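Local coordinates for uncharacterized protein (Equus caballus, PDB 5WF1) that probably associates, as a whole protein, with the AP-4 adaptor complex and may take part in vesicular trafficking of proteins at the trans-Golgi network, at residues L94-I99 with R127-S132; R39-R44 with V77-L82. One frame throughout, in Å; residues are numbered along the deposited sequence.

Both contacts belong to the Tepsin VHS/ENTH-like domain, an all-helical piece of a longer protein, and they lie on opposite sides of its centre, with their own centres about 20 Å apart. Contact 2 comes first along the chain: the loop 39-44, between helices 25-35 and 44-56, meets helix 75-89. Contact 1 follows, joining the start of helix 96-111 to the end of helix 117-132. The two never touch; their nearest atoms are about 7 Å apart. Helix 75-89 links them, since its residues 77-82 make contact 2 while Val85 and Leu88 further along pack on side chains of contact 1. One contact thus ties in an early loop, the other the last helix.

Contact 1. Residues L94-I99 with R127-S132; sequences LPQEHI and RHFEAS
Gln96, in the first turn of helix 96-111, faces Phe129 near the end of helix 117-132, and their CA atoms, 6.7 Å apart, are the closest CA pair between the two segments. The Gln96 chain bends at chi2 (-148°) and carries its amide across to helix 117-132, where the two amide atoms have different company. OE1 lies 3.1 Å from Ser132 OG, within hydrogen-bonding distance, though the same hydroxyl is also 2.8 Å from His128 O and has one proton to give. OE1 also comes 3.7 Å from CD1 of Phe129. NE2 approaches His128 NE2 obliquely, with the amide and imidazole planes turned 49° apart. Beside these polar groups the contact is apolar: the CG2 branch of Ile99, anti to its own backbone N, rests 3.6 Å from Phe129 CE2, with CZ beside it. Phe129 is buried, and its ring also packs on Leu100, Thr103 and Leu107 along helix 96-111. Helix 75-89 closes in as a third partner, Val85 against Phe129 and Leu88 against Ile99, so the last two helices meet over a small core shared with helix 75-89.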
ATOM      1  N   LEU A  94     -11.282   1.689   5.543  1.00 23.53           N
ATOM      2  CA  LEU A  94     -11.964   2.194   4.362  1.00 26.13           C
ATOM      3  C   LEU A  94     -12.811   1.078   3.788  1.00 24.14           C
ATOM      4  O   LEU A  94     -12.441  -0.094   3.907  1.00 27.65           O
ATOM      5  CB  LEU A  94     -10.972   2.660   3.287  1.00 29.40           C
ATOM      6  CG  LEU A  94     -10.156   3.920   3.541  1.00 34.91           C
ATOM      7  CD1 LEU A  94      -9.235   4.168   2.358  1.00 34.61           C
ATOM      8  CD2 LEU A  94     -11.098   5.089   3.744  1.00 33.73           C
ATOM      9  N   PRO A  95     -13.947   1.391   3.167  1.00 22.12           N
ATOM     10  CA  PRO A  95     -14.682   0.345   2.450  1.00 24.54           C
ATOM     11  C   PRO A  95     -13.762  -0.277   1.411  1.00 29.03           C
ATOM     12  O   PRO A  95     -12.937   0.413   0.801  1.00 24.92           O
ATOM     13  CB  PRO A  95     -15.854   1.100   1.809  1.00 25.88           C
ATOM     14  CG  PRO A  95     -16.003   2.352   2.650  1.00 26.56           C
ATOM     15  CD  PRO A  95     -14.614   2.704   3.079  1.00 23.44           C
ATOM     16  N   GLN A  96     -13.876  -1.595   1.231  1.00 28.02           N
ATOM     17  CA  GLN A  96     -12.930  -2.250   0.336  1.00 32.86           C
ATOM     18  C   GLN A  96     -13.148  -1.815  -1.111  1.00 23.56           C
ATOM     19  O   GLN A  96     -12.202  -1.783  -1.902  1.00 26.53           O
ATOM     20  CB  GLN A  96     -12.988  -3.770   0.487  1.00 39.90           C
ATOM     21  CG  GLN A  96     -11.794  -4.257   1.337  1.00 39.55           C
ATOM     22  CD  GLN A  96     -11.277  -5.644   0.965  1.00 46.99           C
ATOM     23  OE1 GLN A  96     -11.348  -6.047  -0.193  1.00 49.02           O
ATOM     24  NE2 GLN A  96     -10.703  -6.355   1.938  1.00 46.16           N
ATOM     25  N   GLU A  97     -14.372  -1.456  -1.467  1.00 26.32           N
ATOM     26  CA  GLU A  97     -14.612  -0.914  -2.800  1.00 31.02           C
ATOM     27  C   GLU A  97     -13.867   0.403  -3.005  1.00 23.43           C
ATOM     28  O   GLU A  97     -13.364   0.681  -4.102  1.00 21.63           O
ATOM     29  CB  GLU A  97     -16.107  -0.721  -3.016  1.00 34.12           C
ATOM     30  CG  GLU A  97     -16.533  -1.014  -4.407  1.00 39.55           C
ATOM     31  CD  GLU A  97     -17.938  -0.569  -4.666  1.00 41.57           C
ATOM     32  OE1 GLU A  97     -18.770  -0.623  -3.728  1.00 41.96           O
ATOM     33  OE2 GLU A  97     -18.199  -0.143  -5.808  1.00 41.62           O
ATOM     34  N   HIS A  98     -13.780   1.215  -1.950  1.00 20.55           N
ATOM     35  CA  HIS A  98     -13.036   2.469  -2.003  1.00 21.38           C
ATOM     36  C   HIS A  98     -11.533   2.235  -2.146  1.00 21.72           C
ATOM     37  O   HIS A  98     -10.857   2.937  -2.915  1.00 18.65           O
ATOM     38  CB  HIS A  98     -13.338   3.296  -0.749  1.00 23.39           C
ATOM     39  CG  HIS A  98     -13.030   4.754  -0.898  1.00 25.77           C
ATOM     40  ND1 HIS A  98     -13.220   5.667   0.117  1.00 33.13           N
ATOM     41  CD2 HIS A  98     -12.562   5.460  -1.956  1.00 24.82           C
ATOM     42  CE1 HIS A  98     -12.871   6.872  -0.304  1.00 32.45           C
ATOM     43  NE2 HIS A  98     -12.471   6.775  -1.559  1.00 25.01           N
ATOM     44  N   ILE A  99     -10.981   1.273  -1.395  1.00 19.90           N
ATOM     45  CA  ILE A  99      -9.584   0.899  -1.597  1.00 20.31           C
ATOM     46  C   ILE A  99      -9.356   0.445  -3.032  1.00 16.27           C
ATOM     47  O   ILE A  99      -8.363   0.825  -3.659  1.00 21.23           O
ATOM     48  CB  ILE A  99      -9.150  -0.195  -0.603  1.00 23.71           C
ATOM     49  CG1 ILE A  99      -9.379   0.250   0.841  1.00 25.86           C
ATOM     50  CG2 ILE A  99      -7.686  -0.531  -0.824  1.00 24.65           C
ATOM     51  CD1 ILE A  99      -8.165   0.834   1.476  1.00 34.32           C
ATOM     52  N   ARG A 127      -6.602  -9.016  -7.510  1.00 20.74           N
ATOM     53  CA  ARG A 127      -7.620 -10.059  -7.619  1.00 23.50           C
ATOM     54  C   ARG A 127      -8.442 -10.166  -6.337  1.00 19.57           C
ATOM     55  O   ARG A 127      -9.653 -10.396  -6.384  1.00 21.39           O
ATOM     56  CB  ARG A 127      -6.973 -11.404  -7.951  1.00 22.26           C
ATOM     57  CG  ARG A 127      -6.244 -11.452  -9.289  1.00 26.39           C
ATOM     58  CD  ARG A 127      -7.195 -11.428 -10.467  1.00 32.99           C
ATOM     59  NE  ARG A 127      -7.432 -10.075 -10.966  1.00 40.44           N
ATOM     60  CZ  ARG A 127      -6.760  -9.514 -11.965  1.00 39.77           C
ATOM     61  NH1 ARG A 127      -5.794 -10.184 -12.583  1.00 42.22           N
ATOM     62  NH2 ARG A 127      -7.059  -8.277 -12.347  1.00 39.99           N
ATOM     63  N   HIS A 128      -7.803  -9.976  -5.187  1.00 17.31           N
ATOM     64  CA  HIS A 128      -8.511 -10.050  -3.911  1.00 19.15           C
ATOM     65  C   HIS A 128      -9.509  -8.902  -3.757  1.00 23.12           C
ATOM     66  O   HIS A 128     -10.664  -9.113  -3.362  1.00 18.60           O
ATOM     67  CB  HIS A 128      -7.500 -10.039  -2.765  1.00 18.29           C
ATOM     68  CG  HIS A 128      -8.124 -10.102  -1.405  1.00 22.35           C
ATOM     69  ND1 HIS A 128      -8.575 -11.279  -0.849  1.00 25.85           N
ATOM     70  CD2 HIS A 128      -8.368  -9.135  -0.487  1.00 24.38           C
ATOM     71  CE1 HIS A 128      -9.074 -11.035   0.351  1.00 26.89           C
ATOM     72  NE2 HIS A 128      -8.957  -9.743   0.596  1.00 26.56           N
ATOM     73  N   PHE A 129      -9.068  -7.671  -4.037  1.00 16.86           N
ATOM     74  CA  PHE A 129      -9.970  -6.524  -3.954  1.00 20.00           C
ATOM     75  C   PHE A 129     -11.144  -6.671  -4.928  1.00 21.71           C
ATOM     76  O   PHE A 129     -12.293  -6.384  -4.578  1.00 23.35           O
ATOM     77  CB  PHE A 129      -9.201  -5.227  -4.237  1.00 17.28           C
ATOM     78  CG  PHE A 129      -8.198  -4.842  -3.169  1.00 19.69           C
ATOM     79  CD1 PHE A 129      -8.184  -5.469  -1.927  1.00 23.20           C
ATOM     80  CD2 PHE A 129      -7.272  -3.835  -3.415  1.00 20.19           C
ATOM     81  CE1 PHE A 129      -7.255  -5.110  -0.944  1.00 21.29           C
ATOM     82  CE2 PHE A 129      -6.339  -3.455  -2.436  1.00 20.39           C
ATOM     83  CZ  PHE A 129      -6.330  -4.093  -1.199  1.00 19.78           C
ATOM     84  N   GLU A 130     -10.879  -7.137  -6.150  1.00 19.35           N
ATOM     85  CA  GLU A 130     -11.966  -7.347  -7.107  1.00 23.52           C
ATOM     86  C   GLU A 130     -12.933  -8.424  -6.630  1.00 26.80           C
ATOM     87  O   GLU A 130     -14.149  -8.301  -6.814  1.00 28.98           O
ATOM     88  CB  GLU A 130     -11.396  -7.709  -8.480  1.00 25.46           C
ATOM     89  CG  GLU A 130     -10.672  -6.548  -9.143  1.00 25.89           C
ATOM     90  CD  GLU A 130     -10.007  -6.921 -10.457  1.00 32.48           C
ATOM     91  OE1 GLU A 130      -9.723  -8.122 -10.685  1.00 34.51           O
ATOM     92  OE2 GLU A 130      -9.765  -5.998 -11.267  1.00 39.88           O
ATOM     93  N   ALA A 131     -12.418  -9.490  -6.017  1.00 28.20           N
ATOM     94  CA  ALA A 131     -13.291 -10.568  -5.567  1.00 30.63           C
ATOM     95  C   ALA A 131     -14.254 -10.081  -4.496  1.00 33.30           C
ATOM     96  O   ALA A 131     -15.439 -10.436  -4.509  1.00 39.68           O
ATOM     97  CB  ALA A 131     -12.459 -11.741  -5.047  1.00 26.26           C
ATOM     98  N   SER A 132     -13.769  -9.243  -3.578  1.00 30.70           N
ATOM     99  CA  SER A 132     -14.592  -8.742  -2.486  1.00 36.06           C
ATOM    100  C   SER A 132     -15.734  -7.847  -2.958  1.00 37.58           C
ATOM    101  O   SER A 132     -16.732  -7.722  -2.244  1.00 42.14           O
ATOM    102  CB  SER A 132     -13.720  -7.976  -1.499  1.00 37.12           C
ATOM    103  OG  SER A 132     -12.508  -8.673  -1.268  1.00 37.97           O
TER

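Contact 2. Residues R39-R44 with V77-L82; sequences RAFLSR and VQMRAL
Arg80 reaches out from helix 75-89 to the loop 39-44 and makes the direct hydrogen bond between them: NH1 donates to Arg39 O at 2.9 Å, with an N-H...O angle of 159°. The acceptor lies in the guanidinium plane, whereas the donor stands 33° off the plane of the carbonyl. A bend at chi3 (61°) swings the guanidinium round toward Arg39 O; CG and CD, further back on the chain, pass beside the same oxygen. The group's other nitrogens are taken up nearby, NE by Val34 O and NH2 by a salt bridge to Glu46, whose OE1 also accepts from Ser43 N.

Two waters extend the polar network. One donates to Ala40 O and, at 2.9 Å, to Met79 O; the other accepts from Arg80 NH1 and donates to Phe41 O at 2.8 Å.

Apolar packing fills in around this. Ala40 CB sits 3.8 Å from the CB of Met79, a selenomethionine here, and these two residues also form the closest CA pair. Bent at chi2 and chi3, the Met79 chain lies alongside Phe41, bringing CE to 4.1 Å from CE1 of the ring. The CD1 methyl of Leu42 lies over one guanidinium face of Arg80, 3.9 Å above its plane and offset toward the rim.

Replacing Arg80 with a leucine would probably leave Arg39 O and Val34 O without this donor and Glu46 without its charged mate, freeing the loop to shift.

Chemically, the guanidinium of the buried Arg80 has its orientation fixed by partners on all three nitrogens. It ties the Arg39 carbonyl directly, that of Phe41 through a water, a carbonyl of helix 25-35 and a carboxylate of helix 44-56 to helix 75-89, and the Glu46 carboxylate probably compensates its charge.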
ATOM      1  N   ARG A  39      13.998  -6.303   4.366  1.00 33.69           N
ATOM      2  CA  ARG A  39      13.129  -7.438   4.073  1.00 34.02           C
ATOM      3  C   ARG A  39      11.945  -6.998   3.214  1.00 29.95           C
ATOM      4  O   ARG A  39      11.400  -5.906   3.394  1.00 29.56           O
ATOM      5  CB  ARG A  39      12.636  -8.078   5.375  1.00 34.15           C
ATOM      6  CG  ARG A  39      11.770  -9.322   5.189  1.00 38.55           C
ATOM      7  CD  ARG A  39      11.719 -10.178   6.458  1.00 38.58           C
ATOM      8  NE  ARG A  39      12.984 -10.865   6.713  1.00 42.40           N
ATOM      9  CZ  ARG A  39      13.273 -11.501   7.843  1.00 42.40           C
ATOM     10  NH1 ARG A  39      12.390 -11.538   8.835  1.00 38.69           N
ATOM     11  NH2 ARG A  39      14.450 -12.095   7.986  1.00 47.24           N
ATOM     12  N   ALA A  40      11.537  -7.858   2.288  1.00 27.49           N
ATOM     13  CA  ALA A  40      10.431  -7.518   1.401  1.00 29.66           C
ATOM     14  C   ALA A  40       9.060  -7.707   2.044  1.00 29.92           C
ATOM     15  O   ALA A  40       8.056  -7.318   1.440  1.00 28.73           O
ATOM     16  CB  ALA A  40      10.507  -8.347   0.118  1.00 30.14           C
ATOM     17  N   PHE A  41       8.988  -8.279   3.239  1.00 25.37           N
ATOM     18  CA  PHE A  41       7.718  -8.558   3.901  1.00 25.89           C
ATOM     19  C   PHE A  41       7.671  -7.832   5.237  1.00 31.62           C
ATOM     20  O   PHE A  41       8.630  -7.888   6.017  1.00 26.91           O
ATOM     21  CB  PHE A  41       7.522 -10.059   4.126  1.00 26.87           C
ATOM     22  CG  PHE A  41       7.753 -10.890   2.900  1.00 30.47           C
ATOM     23  CD1 PHE A  41       6.788 -10.953   1.894  1.00 32.20           C
ATOM     24  CD2 PHE A  41       8.930 -11.605   2.741  1.00 30.33           C
ATOM     25  CE1 PHE A  41       7.002 -11.719   0.756  1.00 32.39           C
ATOM     26  CE2 PHE A  41       9.151 -12.371   1.599  1.00 30.40           C
ATOM     27  CZ  PHE A  41       8.192 -12.424   0.610  1.00 30.37           C
ATOM     28  N   LEU A  42       6.556  -7.162   5.499  1.00 25.52           N
ATOM     29  CA  LEU A  42       6.363  -6.545   6.800  1.00 24.35           C
ATOM     30  C   LEU A  42       6.394  -7.623   7.876  1.00 24.64           C
ATOM     31  O   LEU A  42       5.948  -8.751   7.652  1.00 23.08           O
ATOM     32  CB  LEU A  42       5.023  -5.806   6.830  1.00 26.45           C
ATOM     33  CG  LEU A  42       4.944  -4.354   6.337  1.00 28.32           C
ATOM     34  CD1 LEU A  42       5.769  -4.126   5.111  1.00 25.87           C
ATOM     35  CD2 LEU A  42       3.499  -3.929   6.099  1.00 22.09           C
ATOM     36  N   SER A  43       6.945  -7.291   9.039  1.00 24.02           N
ATOM     37  CA  SER A  43       6.769  -8.203  10.159  1.00 28.44           C
ATOM     38  C   SER A  43       5.359  -8.041  10.720  1.00 27.20           C
ATOM     39  O   SER A  43       4.664  -7.069  10.430  1.00 24.78           O
ATOM     40  CB  SER A  43       7.811  -7.946  11.253  1.00 25.47           C
ATOM     41  OG  SER A  43       7.632  -6.664  11.832  1.00 26.66           O
ATOM     42  N   ARG A  44       4.939  -9.014  11.530  1.00 27.71           N
ATOM     43  CA  ARG A  44       3.658  -8.905  12.226  1.00 29.69           C
ATOM     44  C   ARG A  44       3.577  -7.617  13.035  1.00 31.43           C
ATOM     45  O   ARG A  44       2.541  -6.940  13.053  1.00 27.62           O
ATOM     46  CB  ARG A  44       3.462 -10.104  13.159  1.00 33.46           C
ATOM     47  CG  ARG A  44       2.142 -10.094  13.925  1.00 35.44           C
ATOM     48  CD  ARG A  44       1.643 -11.516  14.191  1.00 40.96           C
ATOM     49  NE  ARG A  44       0.194 -11.562  14.385  1.00 41.53           N
ATOM     50  CZ  ARG A  44      -0.433 -11.194  15.501  1.00 46.70           C
ATOM     51  NH1 ARG A  44       0.258 -10.759  16.548  1.00 51.75           N
ATOM     52  NH2 ARG A  44      -1.757 -11.273  15.575  1.00 44.96           N
ATOM     53  N   VAL A  77      11.252  -1.570  -1.781  1.00 27.32           N
ATOM     54  CA  VAL A  77      10.307  -0.550  -1.332  1.00 31.51           C
ATOM     55  C   VAL A  77       8.929  -0.815  -1.922  1.00 27.82           C
ATOM     56  O   VAL A  77       7.903  -0.666  -1.244  1.00 22.67           O
ATOM     57  CB  VAL A  77      10.820   0.854  -1.695  1.00 29.08           C
ATOM     58  CG1 VAL A  77       9.722   1.889  -1.491  1.00 31.63           C
ATOM     59  CG2 VAL A  77      12.053   1.195  -0.859  1.00 30.17           C
ATOM     60  N   GLN A  78       8.887  -1.228  -3.191  1.00 25.48           N
ATOM     61  CA  GLN A  78       7.621  -1.572  -3.831  1.00 22.98           C
ATOM     62  C   GLN A  78       6.944  -2.735  -3.117  1.00 22.84           C
ATOM     63  O   GLN A  78       5.730  -2.716  -2.888  1.00 19.76           O
ATOM     64  CB  GLN A  78       7.859  -1.924  -5.297  1.00 21.99           C
ATOM     65  CG  GLN A  78       8.113  -0.742  -6.233  1.00 27.14           C
ATOM     66  CD  GLN A  78       8.325  -1.230  -7.665  1.00 27.16           C
ATOM     67  OE1 GLN A  78       9.072  -2.175  -7.896  1.00 31.02           O
ATOM     68  NE2 GLN A  78       7.635  -0.622  -8.612  1.00 29.84           N
HETATM   69  N   MSE A  79       7.708  -3.775  -2.788  1.00 23.31           N
HETATM   70  CA  MSE A  79       7.158  -4.924  -2.072  1.00 24.10           C
HETATM   71  C   MSE A  79       6.587  -4.508  -0.723  1.00 19.57           C
HETATM   72  O   MSE A  79       5.501  -4.950  -0.357  1.00 22.31           O
HETATM   73  CB  MSE A  79       8.219  -6.017  -1.873  1.00 24.71           C
HETATM   74  CG  MSE A  79       8.634  -6.707  -3.170  1.00 25.58           C
HETATM   75 SE   MSE A  79       7.218  -7.875  -3.852  0.80 28.89          SE
HETATM   76  CE  MSE A  79       7.256  -9.249  -2.455  1.00 29.92           C
ATOM     77  N   ARG A  80       7.320  -3.673   0.022  1.00 20.99           N
ATOM     78  CA  ARG A  80       6.832  -3.254   1.336  1.00 20.44           C
ATOM     79  C   ARG A  80       5.618  -2.337   1.208  1.00 21.20           C
ATOM     80  O   ARG A  80       4.695  -2.396   2.030  1.00 21.35           O
ATOM     81  CB  ARG A  80       7.953  -2.575   2.135  1.00 22.05           C
ATOM     82  CG  ARG A  80       9.138  -3.501   2.422  1.00 25.31           C
ATOM     83  CD  ARG A  80      10.184  -2.853   3.345  1.00 26.90           C
ATOM     84  NE  ARG A  80       9.614  -2.510   4.643  1.00 22.00           N
ATOM     85  CZ  ARG A  80       9.662  -3.298   5.705  1.00 26.34           C
ATOM     86  NH1 ARG A  80      10.271  -4.470   5.619  1.00 27.71           N
ATOM     87  NH2 ARG A  80       9.112  -2.912   6.846  1.00 26.75           N
ATOM     88  N   ALA A  81       5.600  -1.480   0.186  1.00 18.82           N
ATOM     89  CA  ALA A  81       4.441  -0.623  -0.035  1.00 19.06           C
ATOM     90  C   ALA A  81       3.208  -1.452  -0.373  1.00 16.58           C
ATOM     91  O   ALA A  81       2.124  -1.207   0.166  1.00 18.70           O
ATOM     92  CB  ALA A  81       4.734   0.388  -1.148  1.00 18.71           C
ATOM     93  N   LEU A  82       3.369  -2.459  -1.238  1.00 16.69           N
ATOM     94  CA  LEU A  82       2.289  -3.397  -1.536  1.00 18.45           C
ATOM     95  C   LEU A  82       1.838  -4.161  -0.292  1.00 19.68           C
ATOM     96  O   LEU A  82       0.643  -4.429  -0.123  1.00 16.78           O
ATOM     97  CB  LEU A  82       2.741  -4.384  -2.610  1.00 16.31           C
ATOM     98  CG  LEU A  82       2.851  -3.866  -4.051  1.00 22.74           C
ATOM     99  CD1 LEU A  82       3.379  -4.971  -4.947  1.00 19.73           C
ATOM    100  CD2 LEU A  82       1.494  -3.343  -4.556  1.00 16.28           C
TER
HETATM  101  O   HOH W   1       5.272  -7.455   1.100  1.00 32.59           O
HETATM  102  O   HOH W   2      10.278  -6.470   7.825  1.00 29.69           O